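Local atomic coordinates of CD1-2 antigen (Gallus gallus, PDB entry 3DBX), a protein that probably binds and displays lipid antigens in a groove of its MHC class I-like ectodomain, as other CD1 proteins do. Residues V75-R78 / N79-F83. Numbering follows the deposited sequence.
Sequences VGIR and NTIRF. With PLM (palmitic acid), chain F.
The first turn of helix 77-89, with G76 at its N-cap, shows how one helix of an MHC class I-like fold can serve two sides: I77, T80 and I81 meet the β-sheet floor, while N79, R82 and F83, together with V75 just before the helix, touch a bound palmitic acid. The G76 carbonyl oxygen takes two bonds from T80. T80 N approaches G76 O nearly head-on at 2.8 Å, closing the first helical turn, whereas the hydroxyl OG1, 2.7 Å from G76 O, comes from above the carbonyl plane, 56° out of it. That second bond depends on OG1 lying anti to T80's own carbonyl carbon (chi1 -50°), which turns the hydroxyl back toward the start of the helix. One residue on, I81 N donates to I77 O in a nearly straight bond (175°). On the floor-facing side the two isoleucines cross at an angle, I77 CG1 resting 3.8 Å from I81 CD1, and both pack on L19 and L29 of neighbouring sheet strands.

The lipid runs past the other side. V75 meets the far part of its chain, with V75 CB 3.8 Å from palmitate CE, and also touches F161 and I165 of helix 156-180 across the groove, consistent with a CD1-type lipid site between two helices. Nearer the carboxylate, N79 lays CB against palmitate C3 while its ND2 is hydrogen-bonded to S73 O, which anchors the amide. F83 CG lies 3.6 Å from palmitate C7, which meets the ring obliquely. At the head group, the R82 chain bends at chi3, and palmitate O1 lies over one face of the guanidinium, 2.9 Å from R82 NH1.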
loop_
_atom_site.group_PDB
_atom_site.type_symbol
_atom_site.label_atom_id
_atom_site.label_comp_id
_atom_site.label_asym_id
_atom_site.label_seq_id
_atom_site.Cartn_x
_atom_site.Cartn_y
_atom_site.Cartn_z
ATOM N N VAL A 75 16.730 -10.398 16.412
ATOM C CA VAL A 75 16.201 -10.193 15.064
ATOM C C VAL A 75 15.736 -8.743 14.884
ATOM O O VAL A 75 15.087 -8.415 13.899
ATOM C CB VAL A 75 15.058 -11.192 14.733
ATOM C CG1 VAL A 75 15.523 -12.631 14.942
ATOM C CG2 VAL A 75 13.820 -10.911 15.576
ATOM N N GLY A 76 16.107 -7.886 15.834
ATOM C CA GLY A 76 15.716 -6.482 15.852
ATOM C C GLY A 76 16.464 -5.679 14.809
ATOM O O GLY A 76 17.402 -6.183 14.193
ATOM N N ILE A 77 16.046 -4.430 14.614
ATOM C CA ILE A 77 16.546 -3.603 13.505
ATOM C C ILE A 77 18.043 -3.319 13.636
ATOM O O ILE A 77 18.796 -3.439 12.667
ATOM C CB ILE A 77 15.656 -2.322 13.297
ATOM C CG1 ILE A 77 15.876 -1.693 11.911
ATOM C CG2 ILE A 77 15.798 -1.320 14.471
ATOM C CD1 ILE A 77 15.869 -2.681 10.752
ATOM N N ARG A 78 18.483 -3.030 14.853
ATOM C CA ARG A 78 19.888 -2.765 15.127
ATOM C C ARG A 78 20.823 -3.929 14.726
ATOM O O ARG A 78 21.893 -3.700 14.143
ATOM C CB ARG A 78 20.063 -2.338 16.599
ATOM C CG ARG A 78 19.636 -0.883 16.816
ATOM C CD ARG A 78 19.128 -0.604 18.222
ATOM N NE ARG A 78 18.686 0.789 18.370
ATOM C CZ ARG A 78 17.464 1.247 18.075
ATOM N NH1 ARG A 78 16.510 0.435 17.618
ATOM N NH2 ARG A 78 17.187 2.534 18.253
ATOM N N ASN A 79 20.420 -5.166 15.018
ATOM C CA ASN A 79 21.160 -6.340 14.538
ATOM C C ASN A 79 20.967 -6.576 13.050
ATOM O O ASN A 79 21.929 -6.865 12.342
ATOM C CB ASN A 79 20.796 -7.601 15.321
ATOM C CG ASN A 79 21.636 -7.779 16.592
ATOM O OD1 ASN A 79 22.847 -7.545 16.605
ATOM N ND2 ASN A 79 20.986 -8.216 17.660
ATOM N N THR A 80 19.725 -6.453 12.577
ATOM C CA THR A 80 19.414 -6.601 11.137
ATOM C C THR A 80 20.230 -5.674 10.212
ATOM O O THR A 80 20.749 -6.119 9.195
ATOM C CB THR A 80 17.900 -6.418 10.841
ATOM O OG1 THR A 80 17.141 -7.243 11.726
ATOM C CG2 THR A 80 17.588 -6.812 9.408
ATOM N N ILE A 81 20.318 -4.391 10.563
ATOM C CA ILE A 81 21.144 -3.436 9.829
ATOM C C ILE A 81 22.581 -3.940 9.723
ATOM O O ILE A 81 23.137 -3.982 8.635
ATOM C CB ILE A 81 21.134 -2.048 10.497
ATOM C CG1 ILE A 81 19.782 -1.383 10.317
ATOM C CG2 ILE A 81 22.273 -1.148 9.949
ATOM C CD1 ILE A 81 19.449 -0.483 11.453
ATOM N N ARG A 82 23.176 -4.337 10.844
ATOM C CA ARG A 82 24.533 -4.862 10.828
ATOM C C ARG A 82 24.639 -6.198 10.089
ATOM O O ARG A 82 25.612 -6.431 9.391
ATOM C CB ARG A 82 25.113 -4.963 12.241
ATOM C CG ARG A 82 26.623 -5.198 12.255
ATOM C CD ARG A 82 27.275 -4.827 13.595
ATOM N NE ARG A 82 26.421 -5.208 14.718
ATOM C CZ ARG A 82 26.377 -6.432 15.238
ATOM N NH1 ARG A 82 27.152 -7.399 14.734
ATOM N NH2 ARG A 82 25.560 -6.686 16.261
ATOM N N PHE A 83 23.638 -7.058 10.217
ATOM C CA PHE A 83 23.603 -8.289 9.435
ATOM C C PHE A 83 23.559 -8.014 7.928
ATOM O O PHE A 83 24.166 -8.752 7.151
ATOM C CB PHE A 83 22.400 -9.146 9.820
ATOM C CG PHE A 83 22.350 -10.467 9.103
ATOM C CD1 PHE A 83 23.247 -11.487 9.428
ATOM C CD2 PHE A 83 21.410 -10.690 8.096
ATOM C CE1 PHE A 83 23.205 -12.709 8.765
ATOM C CE2 PHE A 83 21.365 -11.908 7.420
ATOM C CZ PHE A 83 22.258 -12.917 7.755
HETATM C C1 PLM F . 25.290 -10.111 13.046
HETATM O O1 PLM F . 25.253 -8.858 13.145
HETATM O O2 PLM F . 26.218 -10.627 12.381
HETATM C C2 PLM F . 24.247 -10.995 13.707
HETATM C C3 PLM F . 22.947 -10.226 13.960
HETATM C C4 PLM F . 21.821 -11.135 14.447
HETATM C C5 PLM F . 20.974 -11.680 13.295
HETATM C C6 PLM F . 19.859 -10.731 12.849
HETATM C C7 PLM F . 19.598 -10.819 11.346
HETATM C C8 PLM F . 18.317 -11.573 11.039
HETATM C C9 PLM F . 17.592 -10.960 9.844
HETATM C CA PLM F . 16.272 -11.694 9.632
HETATM C CB PLM F . 15.144 -10.762 9.210
HETATM C CC PLM F . 14.298 -10.296 10.390
HETATM C CD PLM F . 13.048 -11.146 10.573
HETATM C CE PLM F . 12.522 -10.948 11.979
HETATM C CF PLM F . 11.027 -10.655 11.984
HETATM C CG PLM F . 10.669 -9.713 13.128
#